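Local coordinates for uncharacterized protein (Sinorhizobium meliloti, PDB 4HUJ) that is of unknown function but probably binds NAD(P) through a Rossmann-type domain and may act as an oxidoreductase, at residues A[37-42]-A[69-74]; A[89-94]-A[122-127]; A[114-119]-A[206-211]; A[184-187]-A[192-195]. One frame throughout, in Å; residues are numbered along the deposited sequence.

Contact 1 (A[37-42]-A[69-74]); sequences ALAERF and ASVKAV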
loop_
_atom_site.group_PDB
_atom_site.type_symbol
_atom_site.label_atom_id
_atom_site.label_comp_id
_atom_site.label_asym_id
_atom_site.label_seq_id
_atom_site.Cartn_x
_atom_site.Cartn_y
_atom_site.Cartn_z
ATOM N N ALA A 37 0.257 8.883 -6.317
ATOM C CA ALA A 37 -0.144 7.860 -7.298
ATOM C C ALA A 37 -1.356 7.062 -6.820
ATOM O O ALA A 37 -2.304 6.816 -7.580
ATOM C CB ALA A 37 1.020 6.915 -7.597
ATOM N N LEU A 38 -1.310 6.648 -5.561
ATOM C CA LEU A 38 -2.422 5.935 -4.949
ATOM C C LEU A 38 -3.673 6.809 -4.893
ATOM O O LEU A 38 -4.753 6.359 -5.253
ATOM C CB LEU A 38 -2.041 5.424 -3.557
ATOM C CG LEU A 38 -1.135 4.188 -3.551
ATOM C CD1 LEU A 38 -0.548 3.964 -2.161
ATOM C CD2 LEU A 38 -1.904 2.950 -4.048
ATOM N N ALA A 39 -3.521 8.059 -4.459
ATOM C CA ALA A 39 -4.649 8.996 -4.427
ATOM C C ALA A 39 -5.282 9.135 -5.815
ATOM O O ALA A 39 -6.510 9.126 -5.944
ATOM C CB ALA A 39 -4.205 10.353 -3.893
ATOM N N GLU A 40 -4.441 9.235 -6.845
ATOM C CA GLU A 40 -4.909 9.359 -8.231
ATOM C C GLU A 40 -5.711 8.140 -8.669
ATOM O O GLU A 40 -6.748 8.263 -9.334
ATOM C CB GLU A 40 -3.733 9.596 -9.184
ATOM C CG GLU A 40 -4.142 9.798 -10.660
ATOM C CD GLU A 40 -3.033 10.382 -11.523
ATOM O OE1 GLU A 40 -1.936 10.677 -10.990
ATOM O OE2 GLU A 40 -3.267 10.551 -12.743
ATOM N N ARG A 41 -5.234 6.959 -8.290
ATOM C CA ARG A 41 -5.921 5.731 -8.661
ATOM C C ARG A 41 -7.253 5.561 -7.931
ATOM O O ARG A 41 -8.226 5.115 -8.530
ATOM C CB ARG A 41 -5.014 4.518 -8.452
ATOM C CG ARG A 41 -3.867 4.436 -9.451
ATOM C CD ARG A 41 -4.407 4.315 -10.873
ATOM N NE ARG A 41 -4.255 5.533 -11.670
ATOM C CZ ARG A 41 -5.138 5.969 -12.568
ATOM N NH1 ARG A 41 -6.294 5.336 -12.746
ATOM N NH2 ARG A 41 -4.880 7.071 -13.267
ATOM N N PHE A 42 -7.289 5.910 -6.647
ATOM C CA PHE A 42 -8.534 5.860 -5.873
ATOM C C PHE A 42 -9.579 6.813 -6.469
ATOM O O PHE A 42 -10.754 6.449 -6.632
ATOM C CB PHE A 42 -8.270 6.177 -4.397
ATOM C CG PHE A 42 -7.890 4.973 -3.570
ATOM C CD1 PHE A 42 -8.837 4.333 -2.778
ATOM C CD2 PHE A 42 -6.589 4.477 -3.587
ATOM C CE1 PHE A 42 -8.495 3.218 -2.005
ATOM C CE2 PHE A 42 -6.235 3.366 -2.828
ATOM C CZ PHE A 42 -7.186 2.734 -2.029
ATOM N N ALA A 69 -11.929 15.257 -4.181
ATOM C CA ALA A 69 -13.278 14.747 -4.425
ATOM C C ALA A 69 -13.433 13.291 -3.992
ATOM O O ALA A 69 -14.549 12.817 -3.774
ATOM C CB ALA A 69 -13.655 14.912 -5.898
ATOM N N SER A 70 -12.313 12.584 -3.863
ATOM C CA SER A 70 -12.352 11.167 -3.514
ATOM C C SER A 70 -11.374 10.804 -2.400
ATOM O O SER A 70 -11.502 9.746 -1.775
ATOM C CB SER A 70 -12.106 10.311 -4.757
ATOM O OG SER A 70 -12.197 8.930 -4.453
ATOM N N VAL A 71 -10.414 11.690 -2.143
ATOM C CA VAL A 71 -9.378 11.444 -1.137
ATOM C C VAL A 71 -9.279 12.607 -0.152
ATOM O O VAL A 71 -8.926 13.727 -0.528
ATOM C CB VAL A 71 -7.997 11.176 -1.792
ATOM C CG1 VAL A 71 -6.976 10.777 -0.736
ATOM C CG2 VAL A 71 -8.103 10.094 -2.865
ATOM N N LYS A 72 -9.577 12.329 1.112
ATOM C CA LYS A 72 -9.614 13.357 2.147
ATOM C C LYS A 72 -8.420 13.264 3.087
ATOM O O LYS A 72 -8.169 12.214 3.680
ATOM C CB LYS A 72 -10.912 13.238 2.949
ATOM C CG LYS A 72 -11.100 14.298 4.015
ATOM C CD LYS A 72 -12.216 13.899 4.972
ATOM C CE LYS A 72 -12.454 14.970 6.019
ATOM N NZ LYS A 72 -13.157 16.139 5.432
ATOM N N ALA A 73 -7.700 14.375 3.227
ATOM C CA ALA A 73 -6.573 14.457 4.148
ATOM C C ALA A 73 -7.055 14.526 5.589
ATOM O O ALA A 73 -7.862 15.385 5.941
ATOM C CB ALA A 73 -5.691 15.662 3.814
ATOM N N VAL A 74 -6.565 13.608 6.414
ATOM C CA VAL A 74 -6.947 13.542 7.822
ATOM C C VAL A 74 -5.712 13.454 8.714
ATOM O O VAL A 74 -4.585 13.306 8.218
ATOM C CB VAL A 74 -7.888 12.331 8.117
ATOM C CG1 VAL A 74 -9.200 12.446 7.341
ATOM C CG2 VAL A 74 -7.185 11.001 7.813
#

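Contact 2 (A[89-94]-A[122-127]); sequences VPYDSI and KPRDLG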
loop_
_atom_site.group_PDB
_atom_site.type_symbol
_atom_site.label_atom_id
_atom_site.label_comp_id
_atom_site.label_asym_id
_atom_site.label_seq_id
_atom_site.Cartn_x
_atom_site.Cartn_y
_atom_site.Cartn_z
ATOM N N VAL A 89 4.922 4.778 2.885
ATOM C CA VAL A 89 5.923 5.689 3.430
ATOM C C VAL A 89 7.263 4.970 3.354
ATOM O O VAL A 89 7.292 3.760 3.102
ATOM C CB VAL A 89 5.616 6.073 4.905
ATOM C CG1 VAL A 89 4.449 7.072 4.974
ATOM C CG2 VAL A 89 5.356 4.828 5.763
ATOM N N PRO A 90 8.377 5.700 3.558
ATOM C CA PRO A 90 9.677 5.022 3.537
ATOM C C PRO A 90 9.745 3.920 4.589
ATOM O O PRO A 90 9.158 4.046 5.664
ATOM C CB PRO A 90 10.660 6.154 3.857
ATOM C CG PRO A 90 9.974 7.385 3.325
ATOM C CD PRO A 90 8.526 7.164 3.691
ATOM N N TYR A 91 10.444 2.841 4.266
ATOM C CA TYR A 91 10.585 1.709 5.178
ATOM C C TYR A 91 11.011 2.140 6.593
ATOM O O TYR A 91 10.449 1.675 7.593
ATOM C CB TYR A 91 11.566 0.689 4.580
ATOM C CG TYR A 91 11.815 -0.514 5.452
ATOM C CD1 TYR A 91 10.877 -1.545 5.543
ATOM C CD2 TYR A 91 12.988 -0.620 6.188
ATOM C CE1 TYR A 91 11.108 -2.650 6.349
ATOM C CE2 TYR A 91 13.231 -1.720 7.000
ATOM C CZ TYR A 91 12.289 -2.728 7.079
ATOM O OH TYR A 91 12.543 -3.824 7.882
ATOM N N ASP A 92 11.986 3.042 6.667
ATOM C CA ASP A 92 12.487 3.541 7.950
ATOM C C ASP A 92 11.492 4.404 8.740
ATOM O O ASP A 92 11.697 4.647 9.938
ATOM C CB ASP A 92 13.788 4.313 7.742
ATOM C CG ASP A 92 14.961 3.404 7.460
ATOM O OD1 ASP A 92 15.144 2.412 8.195
ATOM O OD2 ASP A 92 15.709 3.696 6.512
ATOM N N SER A 93 10.436 4.867 8.072
ATOM C CA SER A 93 9.398 5.684 8.706
ATOM C C SER A 93 8.323 4.846 9.397
ATOM O O SER A 93 7.561 5.367 10.220
ATOM C CB SER A 93 8.718 6.594 7.674
ATOM O OG SER A 93 9.601 7.589 7.196
ATOM N N ILE A 94 8.254 3.560 9.062
ATOM C CA ILE A 94 7.133 2.723 9.497
ATOM C C ILE A 94 7.026 2.594 11.020
ATOM O O ILE A 94 5.961 2.862 11.584
ATOM C CB ILE A 94 7.133 1.331 8.801
ATOM C CG1 ILE A 94 6.853 1.500 7.304
ATOM C CG2 ILE A 94 6.078 0.418 9.410
ATOM C CD1 ILE A 94 6.973 0.198 6.481
ATOM N N LYS A 122 20.975 -0.541 -2.881
ATOM C CA LYS A 122 20.945 -1.993 -2.872
ATOM C C LYS A 122 19.930 -2.462 -1.835
ATOM O O LYS A 122 19.573 -1.703 -0.926
ATOM C CB LYS A 122 22.340 -2.561 -2.559
ATOM C CG LYS A 122 23.433 -2.151 -3.557
ATOM C CD LYS A 122 23.168 -2.695 -4.954
ATOM C CE LYS A 122 24.043 -2.009 -5.999
ATOM N NZ LYS A 122 23.728 -2.506 -7.375
ATOM N N PRO A 123 19.461 -3.717 -1.961
ATOM C CA PRO A 123 18.564 -4.273 -0.957
ATOM C C PRO A 123 19.239 -4.288 0.400
ATOM O O PRO A 123 20.426 -4.634 0.511
ATOM C CB PRO A 123 18.338 -5.706 -1.440
ATOM C CG PRO A 123 18.629 -5.659 -2.894
ATOM C CD PRO A 123 19.759 -4.700 -3.020
ATOM N N ARG A 124 18.488 -3.892 1.418
ATOM C CA ARG A 124 18.989 -3.859 2.775
ATOM C C ARG A 124 19.358 -5.251 3.285
ATOM O O ARG A 124 18.693 -6.235 2.962
ATOM C CB ARG A 124 17.942 -3.233 3.689
ATOM C CG ARG A 124 18.424 -3.013 5.106
ATOM C CD ARG A 124 17.530 -2.049 5.827
ATOM N NE ARG A 124 17.550 -0.725 5.217
ATOM C CZ ARG A 124 16.966 0.348 5.734
ATOM N NH1 ARG A 124 16.314 0.275 6.890
ATOM N NH2 ARG A 124 17.038 1.495 5.090
ATOM N N ASP A 125 20.430 -5.322 4.077
ATOM C CA ASP A 125 20.755 -6.541 4.808
ATOM C C ASP A 125 19.875 -6.613 6.056
ATOM O O ASP A 125 20.044 -5.833 6.999
ATOM C CB ASP A 125 22.254 -6.579 5.164
ATOM C CG ASP A 125 22.676 -7.880 5.850
ATOM O OD1 ASP A 125 21.814 -8.726 6.177
ATOM O OD2 ASP A 125 23.895 -8.050 6.068
ATOM N N LEU A 126 18.918 -7.541 6.046
ATOM C CA LEU A 126 18.035 -7.755 7.188
ATOM C C LEU A 126 18.289 -9.117 7.815
ATOM O O LEU A 126 17.413 -9.691 8.468
ATOM C CB LEU A 126 16.568 -7.618 6.772
ATOM C CG LEU A 126 16.177 -6.233 6.253
ATOM C CD1 LEU A 126 14.797 -6.294 5.622
ATOM C CD2 LEU A 126 16.218 -5.212 7.377
ATOM N N GLY A 127 19.504 -9.620 7.610
ATOM C CA GLY A 127 19.923 -10.910 8.158
ATOM C C GLY A 127 19.115 -12.081 7.641
ATOM O O GLY A 127 18.890 -13.051 8.371
#

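Contact 3 (A[114-119]-A[206-211]); sequences NAIDFP and QQFGRP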
loop_
_atom_site.group_PDB
_atom_site.type_symbol
_atom_site.label_atom_id
_atom_site.label_comp_id
_atom_site.label_asym_id
_atom_site.label_seq_id
_atom_site.Cartn_x
_atom_site.Cartn_y
_atom_site.Cartn_z
ATOM N N ASN A 114 9.707 -0.666 0.420
ATOM C CA ASN A 114 10.882 -1.456 0.060
ATOM C C ASN A 114 12.049 -1.065 0.952
ATOM O O ASN A 114 12.324 0.127 1.119
ATOM C CB ASN A 114 11.250 -1.222 -1.401
ATOM C CG ASN A 114 10.187 -1.728 -2.353
ATOM O OD1 ASN A 114 9.627 -0.960 -3.148
ATOM N ND2 ASN A 114 9.887 -3.012 -2.266
ATOM N N ALA A 115 12.723 -2.060 1.529
ATOM C CA ALA A 115 13.860 -1.803 2.404
ATOM C C ALA A 115 15.114 -1.662 1.555
ATOM O O ALA A 115 15.690 -2.651 1.100
ATOM C CB ALA A 115 14.009 -2.909 3.444
ATOM N N ILE A 116 15.502 -0.411 1.319
ATOM C CA ILE A 116 16.576 -0.068 0.387
ATOM C C ILE A 116 17.613 0.762 1.134
ATOM O O ILE A 116 17.249 1.647 1.909
ATOM C CB ILE A 116 16.033 0.778 -0.790
ATOM C CG1 ILE A 116 14.861 0.071 -1.488
ATOM C CG2 ILE A 116 17.146 1.086 -1.803
ATOM C CD1 ILE A 116 14.084 0.974 -2.445
ATOM N N ASP A 117 18.897 0.488 0.895
ATOM C CA ASP A 117 19.973 1.256 1.529
ATOM C C ASP A 117 20.401 2.450 0.690
ATOM O O ASP A 117 20.440 2.370 -0.533
ATOM C CB ASP A 117 21.194 0.372 1.786
ATOM C CG ASP A 117 21.011 -0.555 2.971
ATOM O OD1 ASP A 117 19.975 -0.460 3.663
ATOM O OD2 ASP A 117 21.916 -1.385 3.210
ATOM N N PHE A 118 20.736 3.539 1.380
ATOM C CA PHE A 118 21.248 4.776 0.793
ATOM C C PHE A 118 22.733 4.847 1.133
ATOM O O PHE A 118 23.105 4.548 2.271
ATOM C CB PHE A 118 20.509 5.950 1.442
ATOM C CG PHE A 118 20.863 7.305 0.883
ATOM C CD1 PHE A 118 21.998 7.983 1.325
ATOM C CD2 PHE A 118 20.038 7.918 -0.054
ATOM C CE1 PHE A 118 22.323 9.239 0.815
ATOM C CE2 PHE A 118 20.347 9.187 -0.563
ATOM C CZ PHE A 118 21.490 9.846 -0.123
ATOM N N PRO A 119 23.582 5.294 0.185
ATOM C CA PRO A 119 23.274 5.855 -1.138
ATOM C C PRO A 119 23.402 4.910 -2.337
ATOM O O PRO A 119 23.199 5.343 -3.473
ATOM C CB PRO A 119 24.313 6.972 -1.261
ATOM C CG PRO A 119 25.528 6.366 -0.593
ATOM C CD PRO A 119 25.001 5.515 0.541
ATOM N N GLN A 206 9.079 -11.066 -4.947
ATOM C CA GLN A 206 8.368 -9.790 -4.850
ATOM C C GLN A 206 9.087 -8.741 -3.986
ATOM O O GLN A 206 8.721 -7.561 -3.988
ATOM C CB GLN A 206 6.945 -10.012 -4.315
ATOM C CG GLN A 206 6.008 -8.822 -4.532
ATOM C CD GLN A 206 4.718 -8.940 -3.733
ATOM O OE1 GLN A 206 4.251 -10.047 -3.434
ATOM N NE2 GLN A 206 4.139 -7.797 -3.382
ATOM N N GLN A 207 10.088 -9.167 -3.223
ATOM C CA GLN A 207 10.828 -8.222 -2.399
ATOM C C GLN A 207 11.781 -7.408 -3.267
ATOM O O GLN A 207 12.251 -7.890 -4.295
ATOM C CB GLN A 207 11.598 -8.964 -1.307
ATOM C CG GLN A 207 12.053 -8.067 -0.167
ATOM C CD GLN A 207 12.605 -8.861 0.997
ATOM O OE1 GLN A 207 13.789 -9.199 1.032
ATOM N NE2 GLN A 207 11.752 -9.164 1.955
ATOM N N PHE A 208 12.063 -6.177 -2.849
ATOM C CA PHE A 208 13.030 -5.335 -3.543
ATOM C C PHE A 208 14.298 -6.126 -3.886
ATOM O O PHE A 208 14.812 -6.885 -3.053
ATOM C CB PHE A 208 13.388 -4.110 -2.694
ATOM C CG PHE A 208 14.328 -3.159 -3.381
ATOM C CD1 PHE A 208 13.847 -2.239 -4.316
ATOM C CD2 PHE A 208 15.692 -3.193 -3.112
ATOM C CE1 PHE A 208 14.718 -1.361 -4.966
ATOM C CE2 PHE A 208 16.570 -2.323 -3.755
ATOM C CZ PHE A 208 16.083 -1.405 -4.683
ATOM N N GLY A 209 14.760 -5.966 -5.121
ATOM C CA GLY A 209 15.951 -6.670 -5.605
ATOM C C GLY A 209 15.646 -7.972 -6.323
ATOM O O GLY A 209 16.546 -8.604 -6.896
ATOM N N ARG A 210 14.376 -8.367 -6.318
ATOM C CA ARG A 210 13.964 -9.658 -6.884
ATOM C C ARG A 210 13.196 -9.469 -8.206
ATOM O O ARG A 210 12.778 -8.348 -8.521
ATOM C CB ARG A 210 13.154 -10.456 -5.853
ATOM C CG ARG A 210 13.872 -10.696 -4.508
ATOM C CD ARG A 210 15.183 -11.428 -4.714
ATOM N NE ARG A 210 15.725 -11.916 -3.452
ATOM C CZ ARG A 210 16.661 -12.855 -3.351
ATOM N NH1 ARG A 210 17.176 -13.414 -4.443
ATOM N NH2 ARG A 210 17.085 -13.238 -2.153
ATOM N N PRO A 211 13.007 -10.558 -8.986
ATOM C CA PRO A 211 12.577 -10.417 -10.385
ATOM C C PRO A 211 11.263 -9.687 -10.686
ATOM O O PRO A 211 11.124 -9.136 -11.788
ATOM C CB PRO A 211 12.505 -11.864 -10.877
ATOM C CG PRO A 211 13.534 -12.571 -10.060
ATOM C CD PRO A 211 13.415 -11.949 -8.690
#

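Contact 4 (A[184-187]-A[192-195]); sequences ELIS and APVD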
loop_
_atom_site.group_PDB
_atom_site.type_symbol
_atom_site.label_atom_id
_atom_site.label_comp_id
_atom_site.label_asym_id
_atom_site.label_seq_id
_atom_site.Cartn_x
_atom_site.Cartn_y
_atom_site.Cartn_z
ATOM N N GLU A 184 -9.325 -7.598 -4.138
ATOM C CA GLU A 184 -10.584 -6.915 -4.454
ATOM C C GLU A 184 -10.368 -5.419 -4.672
ATOM O O GLU A 184 -10.892 -4.845 -5.627
ATOM C CB GLU A 184 -11.615 -7.150 -3.342
ATOM C CG GLU A 184 -12.355 -8.481 -3.448
ATOM C CD GLU A 184 -13.128 -8.868 -2.180
ATOM O OE1 GLU A 184 -13.549 -7.974 -1.411
ATOM O OE2 GLU A 184 -13.323 -10.085 -1.960
ATOM N N LEU A 185 -9.576 -4.800 -3.795
ATOM C CA LEU A 185 -9.240 -3.384 -3.931
ATOM C C LEU A 185 -8.480 -3.143 -5.226
ATOM O O LEU A 185 -8.793 -2.213 -5.973
ATOM C CB LEU A 185 -8.407 -2.895 -2.738
ATOM C CG LEU A 185 -7.761 -1.510 -2.898
ATOM C CD1 LEU A 185 -8.810 -0.412 -3.052
ATOM C CD2 LEU A 185 -6.838 -1.208 -1.737
ATOM N N ILE A 186 -7.479 -3.990 -5.475
ATOM C CA ILE A 186 -6.635 -3.880 -6.665
ATOM C C ILE A 186 -7.467 -3.956 -7.947
ATOM O O ILE A 186 -7.297 -3.137 -8.855
ATOM C CB ILE A 186 -5.497 -4.936 -6.640
ATOM C CG1 ILE A 186 -4.457 -4.542 -5.579
ATOM C CG2 ILE A 186 -4.847 -5.086 -8.019
ATOM C CD1 ILE A 186 -3.459 -5.652 -5.198
ATOM N N SER A 187 -8.379 -4.927 -7.996
ATOM C CA SER A 187 -9.289 -5.094 -9.135
ATOM C C SER A 187 -10.199 -3.887 -9.313
ATOM O O SER A 187 -10.427 -3.433 -10.441
ATOM C CB SER A 187 -10.136 -6.359 -8.963
ATOM O OG SER A 187 -9.353 -7.519 -9.175
ATOM N N ALA A 192 -4.811 -5.602 -12.389
ATOM C CA ALA A 192 -4.987 -7.046 -12.337
ATOM C C ALA A 192 -4.179 -7.597 -11.161
ATOM O O ALA A 192 -2.947 -7.561 -11.198
ATOM C CB ALA A 192 -4.523 -7.672 -13.630
ATOM N N PRO A 193 -4.863 -8.088 -10.110
ATOM C CA PRO A 193 -4.131 -8.654 -8.986
ATOM C C PRO A 193 -3.615 -10.048 -9.323
ATOM O O PRO A 193 -4.308 -10.833 -9.990
ATOM C CB PRO A 193 -5.180 -8.711 -7.871
ATOM C CG PRO A 193 -6.475 -8.873 -8.582
ATOM C CD PRO A 193 -6.325 -8.140 -9.900
ATOM N N VAL A 194 -2.385 -10.337 -8.910
ATOM C CA VAL A 194 -1.873 -11.702 -8.955
ATOM C C VAL A 194 -1.353 -12.043 -7.568
ATOM O O VAL A 194 -0.329 -11.512 -7.135
ATOM C CB VAL A 194 -0.763 -11.910 -10.019
ATOM C CG1 VAL A 194 -0.260 -13.352 -9.976
ATOM C CG2 VAL A 194 -1.278 -11.577 -11.432
ATOM N N ASP A 195 -2.073 -12.927 -6.881
ATOM C CA ASP A 195 -1.723 -13.357 -5.530
ATOM C C ASP A 195 -0.703 -14.498 -5.578
ATOM O O ASP A 195 -1.034 -15.628 -5.964
ATOM C CB ASP A 195 -2.999 -13.782 -4.790
ATOM C CG ASP A 195 -2.756 -14.173 -3.342
ATOM O OD1 ASP A 195 -1.590 -14.268 -2.898
ATOM O OD2 ASP A 195 -3.761 -14.403 -2.637
#

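Contact 1 (A[37-42]-A[69-74])
V71, on a short parallel strand of the probable dinucleotide-binding domain, presses one methyl against the turn of helix 32-44 that carries A39 and F42. Of its two methyls, CG2 makes the contact. V71 CG2 lies 3.6 Å from A39 O and 4.0 Å from A39 CB, and 4.2 Å from F42 CB. With CG1 anti to the backbone N (chi1 -174°), CG2 is left on the N side of the residue and is aimed at the helix. F42 gives V71 only the base of its side chain, because the ring turns off toward A49 and I86 on neighbouring strands. A39 also packs on V63 and F67 of helix 61-67, and A39, F42 and V71 are all buried. The other margin is looser. S70, in the loop before the strand, points its OG at F42 O from 3.6 Å, a polar approach rather than a hydrogen bond, and S70 is partly exposed. A39 O, the atom under the valine methyl, is also an acceptor for T43 OG1, and the backbone of S70 and K72 is bonded to strand 49-52. The chemistry therefore implies cohesion by van der Waals packing of a valine methyl on the helix, the backbone polar groups having partners elsewhere.

Contact 2 (A[89-94]-A[122-127])
Y91 and R124 lie on two connecting loops whose backbones stay well apart, 10.4 Å between the CA atoms of Y91 and R124, so side chains must span the gap. The motif is an end-on, two-pronged arginine-carboxylate salt bridge, set between the loops that follow the adjacent parallel strands 84-88 and 108-111 of what is probably a Rossmann-type sheet. R124 NH1 donates to D92 OD1 at 2.8 Å and R124 NH2 to D92 OD2 at 2.9 Å. Both bonds are nearly straight, and both oxygens lie within the guanidinium plane. The carboxylate is less well aligned: its plane is turned 26° from that of the guanidinium, and each oxygen is met on its syn side but somewhat out of plane. A bend at chi3 (-63°) in an otherwise extended arginine chain swings the group toward the aspartate. R124 NH1 also comes to the edge of the Y91 ring, 3.5 Å from Y91 CD2, with ring and guanidinium almost perpendicular, which is not a cation-pi stack. The guanidinium has further partners in D117 and I116 O, which probably fix its rotation at this otherwise open surface. Y91 itself packs on I134 and V135 of helix 131-138. At the far end of the ring, Y91 OH faces the fork of L126, 4.0 Å from both L126 CD1 and L126 CD2.

Contact 3 (A[114-119]-A[206-211])
I116 lies flat over one face of the F208 ring, a clear CH-pi contact. Its CG1 stands 3.5 Å from the centroid of the F208 ring and only 2° off the ring normal, so the carbon is over the centre of the ring. The terminal methyl continues across the same ring, with I116 CD1 3.5 Å from F208 CE1. I116 reaches this position because CG1 is turned beside its backbone N (chi1 -54°), laying the longer branch across the phenyl group. Nearer the root of the phenylalanine, N114 CB meets F208 CB at 3.8 Å, and the two side chains cross at about a right angle. In the next shell, P123 also touches F208, while A115 is joined to R124 through the backbone and packs on S131 of helix 131-138. On the other segment, Q206 is held through its side chain by S172 and the K146 carbonyl. F208 itself sits at the second position of a turn from Q207 to R210, closed by R210 N to Q207 O at 3.0 Å. This is a type II beta turn with glycine, G209, at its third position, where positive phi is expected, and its F208 packs by CH-pi on the loop after strand 108-111.

Contact 4 (A[184-187]-A[192-195])
S187 OG, which makes a weak hydrogen bond back to A183 O one turn earlier in its own helix, is also the polar atom lying against the ring of P193. P193 CD and P193 CG both lie 3.2 Å from S187 OG, a close fit of hydroxyl oxygen to ring carbons. The serine can serve both neighbours because OG is turned beside the backbone N (chi1 -73°), where a helical side chain reaches the preceding turn. Beside it, I186 supplies the apolar part of the contact. Its branch methyl, I186 CG2, approaches P193 CB at 3.6 Å and also lies 4.1 Å from A192 C, so the methyl rests where the strand backbone enters the proline. The two side chains run past each other in opposite directions, and the proline ring is covered by isoleucine on one part and serine on another. Farther along the strand, D195 OD1 accepts from G197 N and, weakly, from N179 ND2 of the same helix. The contact joins the helix and second strand of the beta-alpha-beta unit formed by strand 166-173, helix 176-188 and strand 192-195, the two strands being parallel neighbours. I186 and P193 pack on L169 and L171 of strand 166-173, respectively, I186 also meets F148 and F191, and V194, pointing away from the helix, packs with V168 and F170.

In the fold
From the N terminus, contact 1 comes first, closing the loop from helix 32-44 through strand 49-52 and helix 61-67 to strand 71-73. Contact 2 opens only after it, at the end of strand 84-88, and crosses contact 3: 114-119 lies between the two segments of contact 2, and 206-211 far beyond them. These two are direct neighbours, touching where Y91 packs against the backbone of N114. The long excursion spanned by contact 3 contains the short contact 4. Contact 4 meets contact 1 through packing of F42 on L185, linking helices 32-44 and 176-188, whereas contacts 2 and 3 knit together loops on the opposite side of the chain's centre from contact 1.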